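Local coordinates for protein inactive poly [ADP-ribose] polymerase RCD1 (Arabidopsis thaliana, PDB 5NGO) that is an inactive poly(ADP-ribose) polymerase that is bound by a downy mildew effector which suppresses plant immunity, at residues K91-V96 against G138-F143; A103-F108 against S159-I164; Y150-D155 against I164-N169. All coordinates share one frame; numbering follows the deposited sequence.

Contact 1: K91-V96 against G138-F143; sequences KSIYGV and GDKAQF
The ring of Tyr94 passes Gly138 obliquely, with CD1 4.5 Å from Gly138 N. The Tyr94 side chain also packs on Leu136, and its OH reaches Asp155. The ring of Phe143 has Ala141 O at its edge, in the ring plane. Its CG sits between the backbone N and the carbonyl carbon (chi1 60°), and the ring leads away from Val96. Only its root packs there, Phe143 CB lying 4.5 Å from Val96 CB.

One backbone bond joins the two loops. Val96 N donates to Gln142 O at 2.8 Å, with an N-H...O angle of 163°. Beside it, Gly95 CA comes within 3.2 Å of Gln142 O. Having no side chain, Gly95 can come this close, and its phi of 125° suits glycine. The Gln142 amide is held elsewhere, by Phe144 O and Glu134.

Two lysines cross at about a right angle. Lys91 NZ lies 3.4 Å from Lys140 CE, while Lys91 NZ and Lys140 NZ stay 4.7 Å apart. The like charges would therefore tend to repel.

Each segment contains a side-chain-capped turn. Ser92 OG accepts from Tyr94 N in an ST turn and also bonds to His99. Asp139 makes an Asx turn within the type I turn of Asp139 to Gln142. Tyr94-Gly95-Val96 opens a glycine-containing stretch like that of PARP catalytic domains, where His99 probably takes the place of the tyrosine of the H-Y-E triad.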
loop_
_atom_site.group_PDB
_atom_site.type_symbol
_atom_site.label_atom_id
_atom_site.label_comp_id
_atom_site.label_asym_id
_atom_site.label_seq_id
_atom_site.Cartn_x
_atom_site.Cartn_y
_atom_site.Cartn_z
ATOM N N LYS A 91 4.536 -9.283 10.356
ATOM C CA LYS A 91 4.838 -10.680 10.117
ATOM C C LYS A 91 3.552 -11.420 9.753
ATOM O O LYS A 91 2.635 -11.451 10.547
ATOM C CB LYS A 91 5.444 -11.283 11.381
ATOM C CG LYS A 91 5.945 -12.716 11.238
ATOM C CD LYS A 91 6.918 -13.100 12.353
ATOM C CE LYS A 91 7.129 -14.604 12.419
ATOM N NZ LYS A 91 6.010 -15.288 13.131
ATOM N N SER A 92 3.485 -12.022 8.566
ATOM C CA SER A 92 2.314 -12.836 8.143
ATOM C C SER A 92 2.757 -14.264 7.823
ATOM O O SER A 92 3.878 -14.654 8.137
ATOM C CB SER A 92 1.600 -12.225 6.921
ATOM O OG SER A 92 2.226 -12.585 5.697
ATOM N N ILE A 93 1.878 -15.022 7.170
ATOM C CA ILE A 93 2.196 -16.356 6.672
ATOM C C ILE A 93 3.133 -16.290 5.468
ATOM O O ILE A 93 3.854 -17.233 5.201
ATOM C CB ILE A 93 0.916 -17.158 6.294
ATOM C CG1 ILE A 93 -0.038 -16.376 5.386
ATOM C CG2 ILE A 93 0.171 -17.622 7.549
ATOM C CD1 ILE A 93 -0.853 -17.279 4.472
ATOM N N TYR A 94 3.096 -15.175 4.743
ATOM C CA TYR A 94 3.929 -14.961 3.555
ATOM C C TYR A 94 5.328 -14.410 3.813
ATOM O O TYR A 94 6.131 -14.332 2.883
ATOM C CB TYR A 94 3.213 -14.003 2.613
ATOM C CG TYR A 94 1.998 -14.597 2.007
ATOM C CD1 TYR A 94 2.120 -15.544 0.998
ATOM C CD2 TYR A 94 0.717 -14.217 2.418
ATOM C CE1 TYR A 94 1.009 -16.120 0.421
ATOM C CE2 TYR A 94 -0.412 -14.777 1.835
ATOM C CZ TYR A 94 -0.255 -15.731 0.837
ATOM O OH TYR A 94 -1.341 -16.312 0.233
ATOM N N GLY A 95 5.605 -13.994 5.047
ATOM C CA GLY A 95 6.903 -13.404 5.412
ATOM C C GLY A 95 6.786 -12.033 6.049
ATOM O O GLY A 95 5.689 -11.592 6.412
ATOM N N VAL A 96 7.927 -11.353 6.169
ATOM C CA VAL A 96 8.015 -10.064 6.854
ATOM C C VAL A 96 8.350 -8.963 5.855
ATOM O O VAL A 96 9.310 -9.047 5.095
ATOM C CB VAL A 96 9.076 -10.082 7.981
ATOM C CG1 VAL A 96 8.858 -8.926 8.949
ATOM C CG2 VAL A 96 9.084 -11.432 8.710
ATOM N N GLY A 138 4.598 -19.244 0.724
ATOM C CA GLY A 138 4.140 -19.427 2.106
ATOM C C GLY A 138 5.202 -19.614 3.177
ATOM O O GLY A 138 4.919 -20.102 4.263
ATOM N N ASP A 139 6.427 -19.186 2.868
ATOM C CA ASP A 139 7.576 -19.216 3.777
ATOM C C ASP A 139 7.417 -18.118 4.852
ATOM O O ASP A 139 7.537 -16.925 4.560
ATOM C CB ASP A 139 8.854 -19.025 2.941
ATOM C CG ASP A 139 10.137 -19.350 3.690
ATOM O OD1 ASP A 139 10.236 -19.111 4.922
ATOM O OD2 ASP A 139 11.072 -19.790 2.996
ATOM N N LYS A 140 7.142 -18.541 6.084
ATOM C CA LYS A 140 7.016 -17.641 7.259
ATOM C C LYS A 140 8.270 -16.800 7.559
ATOM O O LYS A 140 8.175 -15.683 8.086
ATOM C CB LYS A 140 6.637 -18.477 8.497
ATOM C CG LYS A 140 6.330 -17.681 9.766
ATOM C CD LYS A 140 5.150 -18.283 10.571
ATOM C CE LYS A 140 4.131 -17.241 11.040
ATOM N NZ LYS A 140 2.707 -17.683 10.893
ATOM N N ALA A 141 9.436 -17.351 7.221
ATOM C CA ALA A 141 10.731 -16.715 7.495
ATOM C C ALA A 141 11.296 -15.858 6.351
ATOM O O ALA A 141 12.436 -15.412 6.455
ATOM C CB ALA A 141 11.748 -17.787 7.881
ATOM N N GLN A 142 10.544 -15.633 5.269
ATOM C CA GLN A 142 11.080 -14.857 4.138
ATOM C C GLN A 142 11.012 -13.370 4.490
ATOM O O GLN A 142 9.983 -12.884 4.951
ATOM C CB GLN A 142 10.329 -15.144 2.828
ATOM C CG GLN A 142 11.020 -14.606 1.581
ATOM C CD GLN A 142 10.394 -15.062 0.267
ATOM O OE1 GLN A 142 9.459 -15.849 0.260
ATOM N NE2 GLN A 142 10.924 -14.573 -0.855
ATOM N N PHE A 143 12.135 -12.675 4.327
ATOM C CA PHE A 143 12.208 -11.214 4.506
ATOM C C PHE A 143 12.845 -10.501 3.304
ATOM O O PHE A 143 13.002 -9.279 3.324
ATOM C CB PHE A 143 12.912 -10.852 5.828
ATOM C CG PHE A 143 14.331 -11.360 5.945
ATOM C CD1 PHE A 143 14.586 -12.690 6.282
ATOM C CD2 PHE A 143 15.412 -10.498 5.769
ATOM C CE1 PHE A 143 15.886 -13.166 6.397
ATOM C CE2 PHE A 143 16.719 -10.961 5.903
ATOM C CZ PHE A 143 16.957 -12.299 6.217
#

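Contact 2: A103-F108 against S159-I164; sequences ADCPYF and SPKNYI
Lys161 reaches across to three side chains of 103-108, one after another. Its CB points at that loop. CG is anti to the carbonyl carbon (chi1 -74°) and lies 3.9 Å from Cys105 SG. Next comes CD, 3.6 Å from Phe108 CE1 and close to CD1 as well. Here the lysine chain and the phenylalanine side chain cross at about a right angle. CE follows, 3.5 Å from Tyr107 OH. Up to this point the chain is extended. At its last torsion (chi4 67°) it bends, and this turns NZ off the line of the chain.

Asn162 meets the CE2 and CD2 carbons of Phe108, on the same side of the ring plane as Lys161 CD. Asn162 OD1 lies 3.7 Å from Phe108 CE2, and the amide plane stands 74° from the ring plane. Asn162 ND2 also touches this corner of the ring, but its hydrogen bond goes to Asp155.

Two waters link Asp104 and Ala103 to 159-164. One donates to Asp104 OD1 at 2.9 Å and to Pro160 O at 2.7 Å. The second accepts from Ala103 N and is hydrogen-bonded to Tyr163 OH, at whose ring edge it sits in plane. Lys161 bonds through its backbone to Ala102, where strand 98-102 neighbours strand 162-165 in the sheet.

The direct touches are thus van der Waals packing of lysine methylenes on Cys105 sulfur, the Phe108 ring and the Tyr107 hydroxyl, with the Asn162 amide on Phe108. The polar joining is done by water, so Asp104 and the Pro160 carbonyl meet through a shared donor.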
loop_
_atom_site.group_PDB
_atom_site.type_symbol
_atom_site.label_atom_id
_atom_site.label_comp_id
_atom_site.label_asym_id
_atom_site.label_seq_id
_atom_site.Cartn_x
_atom_site.Cartn_y
_atom_site.Cartn_z
ATOM N N ALA A 103 -5.607 -3.187 -5.273
ATOM C CA ALA A 103 -6.505 -2.077 -5.552
ATOM C C ALA A 103 -8.019 -2.377 -5.454
ATOM O O ALA A 103 -8.798 -1.533 -4.998
ATOM C CB ALA A 103 -6.199 -1.497 -6.926
ATOM N N ASP A 104 -8.426 -3.570 -5.877
ATOM C CA ASP A 104 -9.855 -3.910 -5.891
ATOM C C ASP A 104 -10.318 -4.670 -4.633
ATOM O O ASP A 104 -11.471 -5.061 -4.557
ATOM C CB ASP A 104 -10.227 -4.654 -7.182
ATOM C CG ASP A 104 -9.458 -5.966 -7.370
ATOM O OD1 ASP A 104 -8.458 -6.218 -6.648
ATOM O OD2 ASP A 104 -9.863 -6.760 -8.240
ATOM N N CYS A 105 -9.434 -4.801 -3.633
ATOM C CA CYS A 105 -9.676 -5.615 -2.437
ATOM C C CYS A 105 -9.622 -4.898 -1.091
ATOM O O CYS A 105 -9.354 -5.547 -0.086
ATOM C CB CYS A 105 -8.617 -6.721 -2.371
ATOM S SG CYS A 105 -8.783 -7.893 -3.694
ATOM N N PRO A 106 -9.901 -3.587 -1.032
ATOM C CA PRO A 106 -9.784 -2.974 0.302
ATOM C C PRO A 106 -10.701 -3.566 1.402
ATOM O O PRO A 106 -10.371 -3.416 2.578
ATOM C CB PRO A 106 -10.096 -1.498 0.045
ATOM C CG PRO A 106 -10.879 -1.479 -1.221
ATOM C CD PRO A 106 -10.425 -2.642 -2.029
ATOM N N TYR A 107 -11.794 -4.261 1.036
ATOM C CA TYR A 107 -12.617 -4.999 2.025
ATOM C C TYR A 107 -11.804 -5.928 2.922
ATOM O O TYR A 107 -12.180 -6.177 4.073
ATOM C CB TYR A 107 -13.754 -5.827 1.376
ATOM C CG TYR A 107 -13.309 -7.020 0.539
ATOM C CD1 TYR A 107 -13.067 -8.272 1.131
ATOM C CD2 TYR A 107 -13.149 -6.911 -0.834
ATOM C CE1 TYR A 107 -12.658 -9.359 0.378
ATOM C CE2 TYR A 107 -12.739 -8.006 -1.609
ATOM C CZ TYR A 107 -12.499 -9.226 -0.994
ATOM O OH TYR A 107 -12.087 -10.312 -1.729
ATOM N N PHE A 108 -10.708 -6.451 2.365
ATOM C CA PHE A 108 -9.832 -7.411 3.026
ATOM C C PHE A 108 -9.152 -6.850 4.281
ATOM O O PHE A 108 -8.956 -7.571 5.244
ATOM C CB PHE A 108 -8.764 -7.873 2.018
ATOM C CG PHE A 108 -8.291 -9.270 2.194
ATOM C CD1 PHE A 108 -8.950 -10.324 1.589
ATOM C CD2 PHE A 108 -7.130 -9.522 2.923
ATOM C CE1 PHE A 108 -8.462 -11.637 1.715
ATOM C CE2 PHE A 108 -6.631 -10.825 3.058
ATOM C CZ PHE A 108 -7.300 -11.878 2.455
ATOM N N SER A 159 -5.434 -13.028 -9.804
ATOM C CA SER A 159 -6.261 -12.152 -8.962
ATOM C C SER A 159 -5.528 -11.824 -7.653
ATOM O O SER A 159 -5.831 -12.433 -6.606
ATOM C CB SER A 159 -7.613 -12.807 -8.668
ATOM O OG SER A 159 -8.451 -12.740 -9.804
ATOM N N PRO A 160 -4.579 -10.874 -7.695
ATOM C CA PRO A 160 -3.872 -10.507 -6.458
ATOM C C PRO A 160 -4.799 -9.996 -5.369
ATOM O O PRO A 160 -5.728 -9.232 -5.655
ATOM C CB PRO A 160 -2.900 -9.378 -6.889
ATOM C CG PRO A 160 -2.744 -9.600 -8.371
ATOM C CD PRO A 160 -4.074 -10.132 -8.860
ATOM N N LYS A 161 -4.551 -10.433 -4.142
ATOM C CA LYS A 161 -5.174 -9.865 -2.961
ATOM C C LYS A 161 -4.188 -9.159 -2.036
ATOM O O LYS A 161 -4.563 -8.160 -1.426
ATOM C CB LYS A 161 -5.929 -10.950 -2.184
ATOM C CG LYS A 161 -7.222 -11.361 -2.860
ATOM C CD LYS A 161 -8.227 -11.924 -1.833
ATOM C CE LYS A 161 -9.440 -12.533 -2.504
ATOM N NZ LYS A 161 -9.143 -13.752 -3.295
ATOM N N ASN A 162 -2.957 -9.658 -1.937
ATOM C CA ASN A 162 -1.962 -9.118 -1.023
ATOM C C ASN A 162 -0.637 -8.960 -1.751
ATOM O O ASN A 162 -0.205 -9.862 -2.462
ATOM C CB ASN A 162 -1.758 -10.042 0.180
ATOM C CG ASN A 162 -3.029 -10.288 0.947
ATOM O OD1 ASN A 162 -3.271 -9.649 1.975
ATOM N ND2 ASN A 162 -3.863 -11.205 0.447
ATOM N N TYR A 163 -0.002 -7.807 -1.530
ATOM C CA TYR A 163 1.371 -7.585 -1.948
ATOM C C TYR A 163 2.245 -7.508 -0.712
ATOM O O TYR A 163 1.804 -7.013 0.333
ATOM C CB TYR A 163 1.494 -6.274 -2.693
ATOM C CG TYR A 163 0.628 -6.126 -3.925
ATOM C CD1 TYR A 163 0.704 -7.018 -4.969
ATOM C CD2 TYR A 163 -0.239 -5.046 -4.052
ATOM C CE1 TYR A 163 -0.138 -6.904 -6.079
ATOM C CE2 TYR A 163 -1.032 -4.884 -5.155
ATOM C CZ TYR A 163 -0.968 -5.816 -6.186
ATOM O OH TYR A 163 -1.738 -5.622 -7.299
ATOM N N ILE A 164 3.462 -8.037 -0.826
ATOM C CA ILE A 164 4.469 -7.926 0.227
ATOM C C ILE A 164 5.611 -7.155 -0.397
ATOM O O ILE A 164 6.174 -7.594 -1.397
ATOM C CB ILE A 164 5.003 -9.305 0.675
ATOM C CG1 ILE A 164 3.874 -10.229 1.133
ATOM C CG2 ILE A 164 6.031 -9.147 1.789
ATOM C CD1 ILE A 164 3.300 -9.884 2.485
HETATM O O HOH W 1 -3.355 -3.465 -7.360
HETATM O O HOH W 2 -6.437 -7.900 -7.834
#

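Contact 3: Y150-D155 against I164-N169; sequences YDNGVD and IVWNIN
Asn152 and Asn169 run antiparallel alongside each other, their amide planes 78° apart. Asn169 ND2 donates to Asn152 OD1 at 2.9 Å, with an N-H...O angle of 163°. The acceptor lies near the amide plane of Asn169, whereas the donor is tilted 35° from the carbonyl plane of Asn152. The same oxygen takes a second, weak bond from Trp166 N at 3.4 Å. Asn152 CG is anti to its carbonyl carbon, a torsion that brings the amide over Val165. The two side chains meet aslant, Asn152 OD1 being 3.7 Å from Val165 CG1. The other end of the amide, ND2, is weakly bonded to Ile129 O.

Trp166 presents its ring edge to the opposite segment. Asp151 O lies in the ring plane, 3.2 Å from Trp166 CD1. One face of the indole carries CG2 of Ile164, toward the rim.

Gly153 and Ile164 form an antiparallel hydrogen-bonded pair. Gly153 N donates to Ile164 O at 2.9 Å, and Ile164 N donates to Gly153 O at 2.9 Å. This pair joins the strands of the hairpin 153-154 and 162-165.

Past Asn152 and Val165, away from the hairpin turn, the chains diverge and the Asn152 side chain takes up the bonding. The buried oxygen of Asn152 is gripped by one firm and one weak bond. This fixes which end of its amide faces the 166-169 turn, where Asn169 N bonds to Trp166 O.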
loop_
_atom_site.group_PDB
_atom_site.type_symbol
_atom_site.label_atom_id
_atom_site.label_comp_id
_atom_site.label_asym_id
_atom_site.label_seq_id
_atom_site.Cartn_x
_atom_site.Cartn_y
_atom_site.Cartn_z
ATOM N N TYR A 150 13.408 -11.571 -9.180
ATOM C CA TYR A 150 12.175 -11.036 -8.599
ATOM C C TYR A 150 12.397 -9.765 -7.750
ATOM O O TYR A 150 13.440 -9.594 -7.124
ATOM C CB TYR A 150 11.495 -12.097 -7.714
ATOM C CG TYR A 150 11.059 -13.375 -8.418
ATOM C CD1 TYR A 150 10.180 -13.347 -9.505
ATOM C CD2 TYR A 150 11.499 -14.629 -7.963
ATOM C CE1 TYR A 150 9.778 -14.520 -10.140
ATOM C CE2 TYR A 150 11.099 -15.810 -8.586
ATOM C CZ TYR A 150 10.239 -15.744 -9.675
ATOM O OH TYR A 150 9.843 -16.910 -10.284
ATOM N N ASP A 151 11.380 -8.901 -7.721
ATOM C CA ASP A 151 11.403 -7.676 -6.933
ATOM C C ASP A 151 10.573 -7.842 -5.647
ATOM O O ASP A 151 11.143 -8.169 -4.605
ATOM C CB ASP A 151 10.963 -6.498 -7.799
ATOM C CG ASP A 151 11.920 -6.239 -8.945
ATOM O OD1 ASP A 151 13.123 -6.029 -8.687
ATOM O OD2 ASP A 151 11.494 -6.263 -10.118
ATOM N N ASN A 152 9.256 -7.644 -5.714
ATOM C CA ASN A 152 8.375 -7.751 -4.532
ATOM C C ASN A 152 7.413 -8.940 -4.709
ATOM O O ASN A 152 7.324 -9.513 -5.797
ATOM C CB ASN A 152 7.638 -6.421 -4.306
ATOM C CG ASN A 152 8.602 -5.289 -3.890
ATOM O OD1 ASN A 152 9.388 -5.429 -2.968
ATOM N ND2 ASN A 152 8.536 -4.169 -4.595
ATOM N N GLY A 153 6.722 -9.323 -3.635
ATOM C CA GLY A 153 5.960 -10.581 -3.596
ATOM C C GLY A 153 4.455 -10.415 -3.706
ATOM O O GLY A 153 3.914 -9.359 -3.363
ATOM N N VAL A 154 3.764 -11.443 -4.225
ATOM C CA VAL A 154 2.313 -11.478 -4.330
ATOM C C VAL A 154 1.728 -12.855 -4.025
ATOM O O VAL A 154 2.402 -13.862 -4.245
ATOM C CB VAL A 154 1.877 -11.021 -5.732
ATOM C CG1 VAL A 154 2.416 -11.913 -6.876
ATOM C CG2 VAL A 154 0.365 -10.799 -5.820
ATOM N N ASP A 155 0.499 -12.896 -3.515
ATOM C CA ASP A 155 -0.138 -14.176 -3.126
ATOM C C ASP A 155 -0.784 -14.964 -4.283
ATOM O O ASP A 155 -0.844 -16.184 -4.238
ATOM C CB ASP A 155 -1.136 -13.981 -1.976
ATOM C CG ASP A 155 -2.320 -13.079 -2.329
ATOM O OD1 ASP A 155 -2.366 -12.459 -3.417
ATOM O OD2 ASP A 155 -3.219 -12.969 -1.468
ATOM N N ILE A 164 3.462 -8.037 -0.826
ATOM C CA ILE A 164 4.469 -7.926 0.227
ATOM C C ILE A 164 5.611 -7.155 -0.397
ATOM O O ILE A 164 6.174 -7.594 -1.397
ATOM C CB ILE A 164 5.003 -9.305 0.675
ATOM C CG1 ILE A 164 3.874 -10.229 1.133
ATOM C CG2 ILE A 164 6.031 -9.147 1.789
ATOM C CD1 ILE A 164 3.300 -9.884 2.485
ATOM N N VAL A 165 5.930 -5.994 0.168
ATOM C CA VAL A 165 7.113 -5.238 -0.228
ATOM C C VAL A 165 8.162 -5.478 0.850
ATOM O O VAL A 165 7.907 -5.230 2.041
ATOM C CB VAL A 165 6.803 -3.744 -0.375
ATOM C CG1 VAL A 165 8.068 -2.945 -0.603
ATOM C CG2 VAL A 165 5.809 -3.531 -1.498
ATOM N N TRP A 166 9.337 -5.966 0.436
ATOM C CA TRP A 166 10.408 -6.334 1.403
ATOM C C TRP A 166 10.964 -5.087 2.087
ATOM O O TRP A 166 10.940 -4.001 1.517
ATOM C CB TRP A 166 11.540 -7.105 0.724
ATOM C CG TRP A 166 11.034 -8.249 -0.085
ATOM C CD1 TRP A 166 11.083 -8.386 -1.451
ATOM C CD2 TRP A 166 10.321 -9.385 0.409
ATOM N NE1 TRP A 166 10.475 -9.553 -1.823
ATOM C CE2 TRP A 166 9.991 -10.181 -0.703
ATOM C CE3 TRP A 166 9.937 -9.808 1.689
ATOM C CZ2 TRP A 166 9.309 -11.393 -0.574
ATOM C CZ3 TRP A 166 9.257 -11.002 1.823
ATOM C CH2 TRP A 166 8.948 -11.789 0.694
ATOM N N ASN A 167 11.462 -5.251 3.310
ATOM C CA ASN A 167 11.943 -4.118 4.112
ATOM C C ASN A 167 12.944 -3.238 3.375
ATOM O O ASN A 167 12.805 -2.020 3.399
ATOM C CB ASN A 167 12.506 -4.601 5.446
ATOM C CG ASN A 167 11.403 -4.973 6.435
ATOM O OD1 ASN A 167 10.227 -5.046 6.081
ATOM N ND2 ASN A 167 11.776 -5.218 7.684
ATOM N N ILE A 168 13.884 -3.851 2.680
ATOM C CA ILE A 168 14.875 -3.140 1.875
ATOM C C ILE A 168 14.254 -2.181 0.833
ATOM O O ILE A 168 14.831 -1.152 0.497
ATOM C CB ILE A 168 15.899 -4.104 1.182
ATOM C CG1 ILE A 168 15.244 -5.134 0.235
ATOM C CG2 ILE A 168 16.830 -4.764 2.186
ATOM C CD1 ILE A 168 16.167 -5.606 -0.856
ATOM N N ASN A 169 13.065 -2.519 0.345
ATOM C CA ASN A 169 12.402 -1.759 -0.708
ATOM C C ASN A 169 11.365 -0.754 -0.199
ATOM O O ASN A 169 10.790 -0.032 -1.004
ATOM C CB ASN A 169 11.723 -2.738 -1.673
ATOM C CG ASN A 169 12.721 -3.619 -2.433
ATOM O OD1 ASN A 169 13.885 -3.265 -2.606
ATOM N ND2 ASN A 169 12.259 -4.780 -2.880
#

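From the N terminus, 91-96 comes first and 103-108 follows it, on either side of strand 98-102. Contact 1 closes at 138-143, after strands 121-129 and 134-135, while the loop of contact 2 is still open. Contact 3 then opens at 150-155. Contact 2 closes at 159-164, and contact 3 closes directly after it, the two sharing Ile164. Contact 2 therefore crosses both others, whereas contacts 1 and 3 are in series. Contact 1 ties the loop before strand 98-102 to the loop between strands 134-135 and 153-154; contact 2 ties the loop after that strand to strand 162-165; contact 3 joins the hairpin strands. Trp166 packs on Val96, Gln142 and Phe143, and Asp155 OD1 accepts from Lys161 N.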